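Local coordinates for protein ribonucleoside-diphosphate reductase subunit beta (Clostridium botulinum, PDB 6ZJK) that forms the di-iron small subunit of a ribonucleotide reductase, the enzyme that makes deoxyribonucleotides from ribonucleoside diphosphates, and probably generates the radical needed for that reduction, at residues 216-219 with 223-226; 189-194 with 262-267. One frame throughout, in Å; residues are numbered along the deposited sequence.

Contact 1: residues 216-219 with 223-226; sequences YTLA and KMTA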
ATOM      1  N   TYR A 216       5.433  27.064   3.577  1.00 32.16           N
ATOM      2  CA  TYR A 216       4.852  27.877   4.640  1.00 36.47           C
ATOM      3  C   TYR A 216       5.383  29.309   4.595  1.00 38.01           C
ATOM      4  O   TYR A 216       4.634  30.259   4.858  1.00 32.08           O
ATOM      5  CB  TYR A 216       5.127  27.253   6.020  1.00 34.65           C
ATOM      6  CG  TYR A 216       4.545  25.848   6.208  1.00 39.41           C
ATOM      7  CD1 TYR A 216       3.514  25.378   5.386  1.00 34.70           C
ATOM      8  CD2 TYR A 216       5.014  25.003   7.218  1.00 32.87           C
ATOM      9  CE1 TYR A 216       2.989  24.093   5.532  1.00 34.38           C
ATOM     10  CE2 TYR A 216       4.479  23.699   7.389  1.00 36.35           C
ATOM     11  CZ  TYR A 216       3.466  23.254   6.553  1.00 41.80           C
ATOM     12  OH  TYR A 216       2.933  21.968   6.717  1.00 36.17           O
ATOM     13  N   THR A 217       6.669  29.486   4.265  1.00 31.96           N
ATOM     14  CA  THR A 217       7.215  30.839   4.154  1.00 41.31           C
ATOM     15  C   THR A 217       6.551  31.608   3.017  1.00 43.67           C
ATOM     16  O   THR A 217       6.296  32.808   3.155  1.00 44.23           O
ATOM     17  CB  THR A 217       8.738  30.816   3.983  1.00 33.92           C
ATOM     18  OG1 THR A 217       9.351  30.338   5.193  1.00 35.44           O
ATOM     19  CG2 THR A 217       9.277  32.211   3.696  1.00 41.34           C
ATOM     20  N   LEU A 218       6.261  30.941   1.884  1.00 40.84           N
ATOM     21  CA  LEU A 218       5.529  31.614   0.808  1.00 40.13           C
ATOM     22  C   LEU A 218       4.135  32.017   1.270  1.00 39.70           C
ATOM     23  O   LEU A 218       3.743  33.187   1.157  1.00 39.45           O
ATOM     24  CB  LEU A 218       5.430  30.717  -0.433  1.00 39.67           C
ATOM     25  CG  LEU A 218       6.654  30.530  -1.336  1.00 42.99           C
ATOM     26  CD1 LEU A 218       6.279  29.734  -2.583  1.00 47.87           C
ATOM     27  CD2 LEU A 218       7.244  31.895  -1.699  1.00 41.80           C
ATOM     28  N   ALA A 219       3.387  31.048   1.830  1.00 34.46           N
ATOM     29  CA  ALA A 219       2.008  31.271   2.264  1.00 41.84           C
ATOM     30  C   ALA A 219       1.907  32.300   3.377  1.00 41.84           C
ATOM     31  O   ALA A 219       0.895  33.007   3.472  1.00 45.80           O
ATOM     32  CB  ALA A 219       1.388  29.958   2.744  1.00 39.67           C
ATOM     33  N   LYS A 223       1.329  34.181  -0.727  1.00 46.95           N
ATOM     34  CA  LYS A 223       1.620  33.593  -2.029  1.00 45.56           C
ATOM     35  C   LYS A 223       1.446  32.076  -1.958  1.00 49.64           C
ATOM     36  O   LYS A 223       1.977  31.427  -1.049  1.00 42.27           O
ATOM     37  CB  LYS A 223       3.043  33.973  -2.472  1.00 47.16           C
ATOM     38  CG  LYS A 223       3.260  35.497  -2.677  1.00 51.63           C
ATOM     39  CD  LYS A 223       4.757  35.914  -2.762  1.00 58.25           C
ATOM     40  CE  LYS A 223       4.923  37.430  -2.988  1.00 65.67           C
ATOM     41  NZ  LYS A 223       6.308  37.965  -2.743  1.00 64.16           N
ATOM     42  N   MET A 224       0.706  31.511  -2.925  1.00 49.67           N
ATOM     43  CA  MET A 224       0.494  30.061  -3.038  1.00 43.23           C
ATOM     44  C   MET A 224      -0.087  29.465  -1.758  1.00 37.35           C
ATOM     45  O   MET A 224       0.430  28.485  -1.226  1.00 38.76           O
ATOM     46  CB  MET A 224       1.787  29.328  -3.418  1.00 37.40           C
ATOM     47  CG  MET A 224       2.476  29.914  -4.649  1.00 44.88           C
ATOM     48  SD  MET A 224       1.475  29.960  -6.168  1.00 42.45           S
ATOM     49  CE  MET A 224       1.354  28.204  -6.577  1.00 45.82           C
ATOM     50  N   THR A 225      -1.184  30.054  -1.269  1.00 39.54           N
ATOM     51  CA  THR A 225      -1.723  29.640   0.026  1.00 42.13           C
ATOM     52  C   THR A 225      -2.349  28.248  -0.030  1.00 45.39           C
ATOM     53  O   THR A 225      -2.230  27.476   0.923  1.00 38.97           O
ATOM     54  CB  THR A 225      -2.762  30.648   0.508  1.00 45.91           C
ATOM     55  OG1 THR A 225      -3.566  31.032  -0.601  1.00 56.00           O
ATOM     56  CG2 THR A 225      -2.073  31.902   1.028  1.00 45.07           C
ATOM     57  N   ALA A 226      -3.024  27.903  -1.131  1.00 41.25           N
ATOM     58  CA  ALA A 226      -3.680  26.597  -1.164  1.00 42.21           C
ATOM     59  C   ALA A 226      -2.684  25.473  -1.407  1.00 40.49           C
ATOM     60  O   ALA A 226      -2.919  24.341  -0.974  1.00 40.17           O
ATOM     61  CB  ALA A 226      -4.776  26.567  -2.228  1.00 43.35           C
TER

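Contact 2: residues 189-194 with 262-267; sequences EIHNFL and EELEEE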
ATOM      1  N   GLU A 189      21.396  -7.882   3.877  1.00 66.82           N
ATOM      2  CA  GLU A 189      22.149  -8.201   5.080  1.00 70.38           C
ATOM      3  C   GLU A 189      21.669  -7.318   6.231  1.00 66.75           C
ATOM      4  O   GLU A 189      21.118  -6.232   6.016  1.00 61.02           O
ATOM      5  CB  GLU A 189      23.651  -8.010   4.802  1.00 71.37           C
ATOM      6  CG  GLU A 189      24.609  -8.517   5.865  1.00 73.99           C
ATOM      7  CD  GLU A 189      24.942  -7.462   6.900  1.00 72.07           C
ATOM      8  OE1 GLU A 189      25.352  -7.831   8.024  1.00 69.84           O
ATOM      9  OE2 GLU A 189      24.813  -6.261   6.571  1.00 71.76           O
ATOM     10  N   ILE A 190      21.906  -7.774   7.468  1.00 62.81           N
ATOM     11  CA  ILE A 190      21.238  -7.066   8.562  1.00 61.21           C
ATOM     12  C   ILE A 190      21.794  -5.656   8.742  1.00 64.11           C
ATOM     13  O   ILE A 190      21.038  -4.702   8.963  1.00 61.71           O
ATOM     14  CB  ILE A 190      21.320  -7.871   9.874  1.00 67.01           C
ATOM     15  CG1 ILE A 190      20.661  -7.082  11.005  1.00 65.87           C
ATOM     16  CG2 ILE A 190      22.758  -8.199  10.243  1.00 63.94           C
ATOM     17  CD1 ILE A 190      19.147  -7.063  10.940  1.00 60.66           C
ATOM     18  N   HIS A 191      23.090  -5.414   8.520  1.00 64.67           N
ATOM     19  CA  HIS A 191      23.617  -4.064   8.699  1.00 64.82           C
ATOM     20  C   HIS A 191      23.088  -3.124   7.622  1.00 57.87           C
ATOM     21  O   HIS A 191      22.721  -1.978   7.915  1.00 56.61           O
ATOM     22  CB  HIS A 191      25.141  -4.085   8.703  1.00 63.17           C
ATOM     23  CG  HIS A 191      25.718  -4.736   9.918  1.00 69.11           C
ATOM     24  ND1 HIS A 191      26.084  -6.066   9.941  1.00 69.50           N
ATOM     25  CD2 HIS A 191      25.932  -4.266  11.171  1.00 68.47           C
ATOM     26  CE1 HIS A 191      26.537  -6.376  11.142  1.00 66.35           C
ATOM     27  NE2 HIS A 191      26.452  -5.302  11.908  1.00 66.73           N
ATOM     28  N   ASN A 192      23.039  -3.591   6.368  1.00 58.00           N
ATOM     29  CA  ASN A 192      22.418  -2.800   5.313  1.00 58.61           C
ATOM     30  C   ASN A 192      20.952  -2.522   5.612  1.00 57.51           C
ATOM     31  O   ASN A 192      20.429  -1.461   5.246  1.00 55.84           O
ATOM     32  CB  ASN A 192      22.559  -3.506   3.967  1.00 61.18           C
ATOM     33  CG  ASN A 192      24.000  -3.594   3.506  1.00 67.17           C
ATOM     34  OD1 ASN A 192      24.847  -2.810   3.934  1.00 65.77           O
ATOM     35  ND2 ASN A 192      24.279  -4.525   2.602  1.00 68.43           N
ATOM     36  N   PHE A 193      20.293  -3.438   6.284  1.00 56.30           N
ATOM     37  CA  PHE A 193      18.892  -3.286   6.610  1.00 52.67           C
ATOM     38  C   PHE A 193      18.688  -2.185   7.625  1.00 53.28           C
ATOM     39  O   PHE A 193      17.837  -1.358   7.438  1.00 51.42           O
ATOM     40  CB  PHE A 193      18.326  -4.627   7.071  1.00 52.02           C
ATOM     41  CG  PHE A 193      16.904  -4.581   7.510  1.00 53.20           C
ATOM     42  CD1 PHE A 193      15.889  -4.561   6.605  1.00 51.92           C
ATOM     43  CD2 PHE A 193      16.593  -4.600   8.832  1.00 54.96           C
ATOM     44  CE1 PHE A 193      14.579  -4.524   7.011  1.00 54.58           C
ATOM     45  CE2 PHE A 193      15.292  -4.554   9.254  1.00 53.29           C
ATOM     46  CZ  PHE A 193      14.282  -4.524   8.340  1.00 54.11           C
ATOM     47  N   LEU A 194      19.493  -2.158   8.677  1.00 50.74           N
ATOM     48  CA  LEU A 194      19.384  -1.145   9.711  1.00 50.14           C
ATOM     49  C   LEU A 194      19.799   0.242   9.248  1.00 51.83           C
ATOM     50  O   LEU A 194      19.251   1.215   9.676  1.00 47.51           O
ATOM     51  CB  LEU A 194      20.164  -1.536  10.942  1.00 46.84           C
ATOM     52  CG  LEU A 194      19.704  -2.768  11.703  1.00 57.18           C
ATOM     53  CD1 LEU A 194      20.684  -3.114  12.794  1.00 53.82           C
ATOM     54  CD2 LEU A 194      18.320  -2.593  12.272  1.00 47.51           C
ATOM     55  N   GLU A 262      27.607   0.046  20.517  1.00 61.45           N
ATOM     56  CA  GLU A 262      28.110   1.407  20.672  1.00 57.76           C
ATOM     57  C   GLU A 262      28.465   2.001  19.319  1.00 60.54           C
ATOM     58  O   GLU A 262      28.366   3.216  19.129  1.00 60.48           O
ATOM     59  CB  GLU A 262      29.305   1.459  21.624  1.00 67.48           C
ATOM     60  CG  GLU A 262      29.388   2.770  22.396  1.00 70.44           C
ATOM     61  CD  GLU A 262      29.931   2.595  23.811  1.00 82.36           C
ATOM     62  OE1 GLU A 262      29.215   2.936  24.780  1.00 85.01           O
ATOM     63  OE2 GLU A 262      31.073   2.101  23.956  1.00 80.96           O
ATOM     64  N   GLU A 263      29.171   1.146  18.582  1.00 61.73           N
ATOM     65  CA  GLU A 263      29.733   1.602  17.319  1.00 67.58           C
ATOM     66  C   GLU A 263      28.634   1.808  16.284  1.00 62.89           C
ATOM     67  O   GLU A 263      28.585   2.847  15.623  1.00 62.91           O
ATOM     68  CB  GLU A 263      30.766   0.588  16.803  1.00 74.57           C
ATOM     69  CG  GLU A 263      31.932   1.179  15.984  1.00 85.98           C
ATOM     70  CD  GLU A 263      31.822   0.945  14.463  1.00 90.54           C
ATOM     71  OE1 GLU A 263      32.139   1.864  13.677  1.00 93.08           O
ATOM     72  OE2 GLU A 263      31.419  -0.165  14.052  1.00 90.68           O
ATOM     73  N   LEU A 264      27.671   0.885  16.180  1.00 65.07           N
ATOM     74  CA  LEU A 264      26.622   1.090  15.178  1.00 59.60           C
ATOM     75  C   LEU A 264      25.743   2.287  15.532  1.00 57.29           C
ATOM     76  O   LEU A 264      25.303   3.026  14.641  1.00 58.74           O
ATOM     77  CB  LEU A 264      25.782  -0.177  14.992  1.00 57.15           C
ATOM     78  CG  LEU A 264      24.705   0.028  13.918  1.00 61.48           C
ATOM     79  CD1 LEU A 264      25.337  -0.205  12.556  1.00 61.13           C
ATOM     80  CD2 LEU A 264      23.528  -0.901  14.093  1.00 55.23           C
ATOM     81  N   GLU A 265      25.478   2.541  16.813  1.00 52.21           N
ATOM     82  CA  GLU A 265      24.732   3.744  17.160  1.00 54.79           C
ATOM     83  C   GLU A 265      25.499   5.004  16.767  1.00 61.05           C
ATOM     84  O   GLU A 265      24.886   5.994  16.354  1.00 57.89           O
ATOM     85  CB  GLU A 265      24.405   3.755  18.654  1.00 57.70           C
ATOM     86  CG  GLU A 265      23.608   2.528  19.115  1.00 62.38           C
ATOM     87  CD  GLU A 265      22.949   2.718  20.472  1.00 70.44           C
ATOM     88  OE1 GLU A 265      23.625   3.197  21.424  1.00 65.08           O
ATOM     89  OE2 GLU A 265      21.749   2.372  20.589  1.00 69.61           O
ATOM     90  N   GLU A 266      26.835   4.976  16.840  1.00 57.59           N
ATOM     91  CA  GLU A 266      27.589   6.140  16.373  1.00 59.17           C
ATOM     92  C   GLU A 266      27.493   6.276  14.858  1.00 54.71           C
ATOM     93  O   GLU A 266      27.394   7.391  14.337  1.00 56.12           O
ATOM     94  CB  GLU A 266      29.053   6.044  16.814  1.00 61.35           C
ATOM     95  CG  GLU A 266      29.860   7.334  16.612  1.00 64.10           C
ATOM     96  CD  GLU A 266      29.222   8.536  17.304  1.00 63.68           C
ATOM     97  OE1 GLU A 266      28.710   8.386  18.435  1.00 72.21           O
ATOM     98  OE2 GLU A 266      29.238   9.643  16.723  1.00 63.70           O
ATOM     99  N   GLU A 267      27.445   5.154  14.135  1.00 55.53           N
ATOM    100  CA  GLU A 267      27.253   5.280  12.692  1.00 60.63           C
ATOM    101  C   GLU A 267      25.887   5.882  12.358  1.00 55.62           C
ATOM    102  O   GLU A 267      25.767   6.710  11.447  1.00 58.73           O
ATOM    103  CB  GLU A 267      27.419   3.902  12.049  1.00 58.81           C
ATOM    104  CG  GLU A 267      28.647   3.146  12.470  1.00 70.69           C
ATOM    105  CD  GLU A 267      28.808   1.854  11.687  1.00 76.93           C
ATOM    106  OE1 GLU A 267      28.362   1.804  10.513  1.00 72.45           O
ATOM    107  OE2 GLU A 267      29.355   0.882  12.255  1.00 76.98           O
TER

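Contact 1: residues 216-219 with 223-226
Leu218 and Ala219, in the last part of helix 190-220, pack against the backbone N and O of Lys223 as the chain turns back towards helix 225-255. The one hydrogen bond between the segments runs from Lys223 N to Leu218 O, 3.2 Å long and fairly straight (160° at the hydrogen). It reaches the acceptor from above the carbonyl plane, 48° out of it, and so is not aimed at a lone pair. The carbonyl of Lys223 also faces the helix. Its O lies 3.3 Å from Ala219 CA in a CA-H...O contact, and Leu218 CB sits 3.6 Å from the same Lys223 O.

The side chains add a few loose contacts. Leu218 points at the turn with its CG beside the backbone N (chi1 -76°), and its CD1 comes within 4.3 Å of Met224 CG, an apolar pair, while the sulfur end of the methionine leads away. Ala219 CB lies 4.1 Å from Thr225 CA, and the Thr225 methyl CG2 approaches Ala219 O at 4.0 Å. Lys223 CB lies 3.8 Å from Leu218 O before the extended chain leads away to a salt bridge with Glu92.

Met224, at the N-cap position, has backbone angles in the left-handed region. Asp81 OD1 accepts a hydrogen bond from Ala226 N near the start of the new helix. Separately, the bond from Lys223 N to the carbonyl five residues earlier has the 6→1 spacing found in Schellman-type helix ends, here within the tight connection between two long antiparallel helices of the ferritin-like R2 bundle.

Contact 2: residues 189-194 with 262-267
Leu194 and Leu264 meet where two helices of the ferritin-like R2 bundle start, helix 190-220 near its N-terminal end and helix 262-287 likewise. It is a small apolar helix-helix contact, burying 107 Å² in all. No hydrogen bond crosses between the segments, and the nearest CA atoms, those of His191 and Leu264, are 8.8 Å apart, so leucine methyls and a ring edge bridge the gap.

The two leucines both point at the opposing segment, and their side chains cross at about a right angle. Leu264 has its CG anti to the backbone N (chi1 -179°), which carries its branch out across the gap until CD2 lies 3.8 Å from Leu194 CD1. Its other methyl, CD1, goes to the imidazole of His191, arriving at the ring edge near the ring plane rather than over a face, 4.3 Å from CD2 of the histidine. Leu264 thus spans both neighbours with one methyl each. Ile259 and Phe260, in the loop before helix 262-287, also touch Leu194.

The histidine ring is held in this attitude from its other side. Glu189, the N-cap residue of helix 190-220, folds its carboxylate back over the first turn. OE2 accepts from Asn192 N at 3.2 Å, nearly along the C-O axis, and more weakly from His191 N. Glu189 OE1 accepts from the ring, which probably restrains its rotation and keeps CD2 turned to Leu264: His191 ND1 donates to the syn lone pair of Glu189 OE1 over 2.7 Å, at 161° and with the oxygen only 13° out of the ring plane.

Overall arrangement
Contacts 1 and 2 lie on opposite sides of the chain's centre, their centres 40 Å apart and their nearest atoms about 27 Å apart. They share helix 190-220: contact 2 lies near its N-terminal end and contact 1 uses its last part. Along the chain the order is 189-194, 216-219, 223-226, 262-267, with contact 1 nested inside the loop that contact 2 closes. Between them run helix 190-220, carrying the iron ligand Glu204, and helix 225-255, carrying Glu238 and His241. The two contacts therefore mark the far ends of the helical region that supplies these ligands to the iron centre.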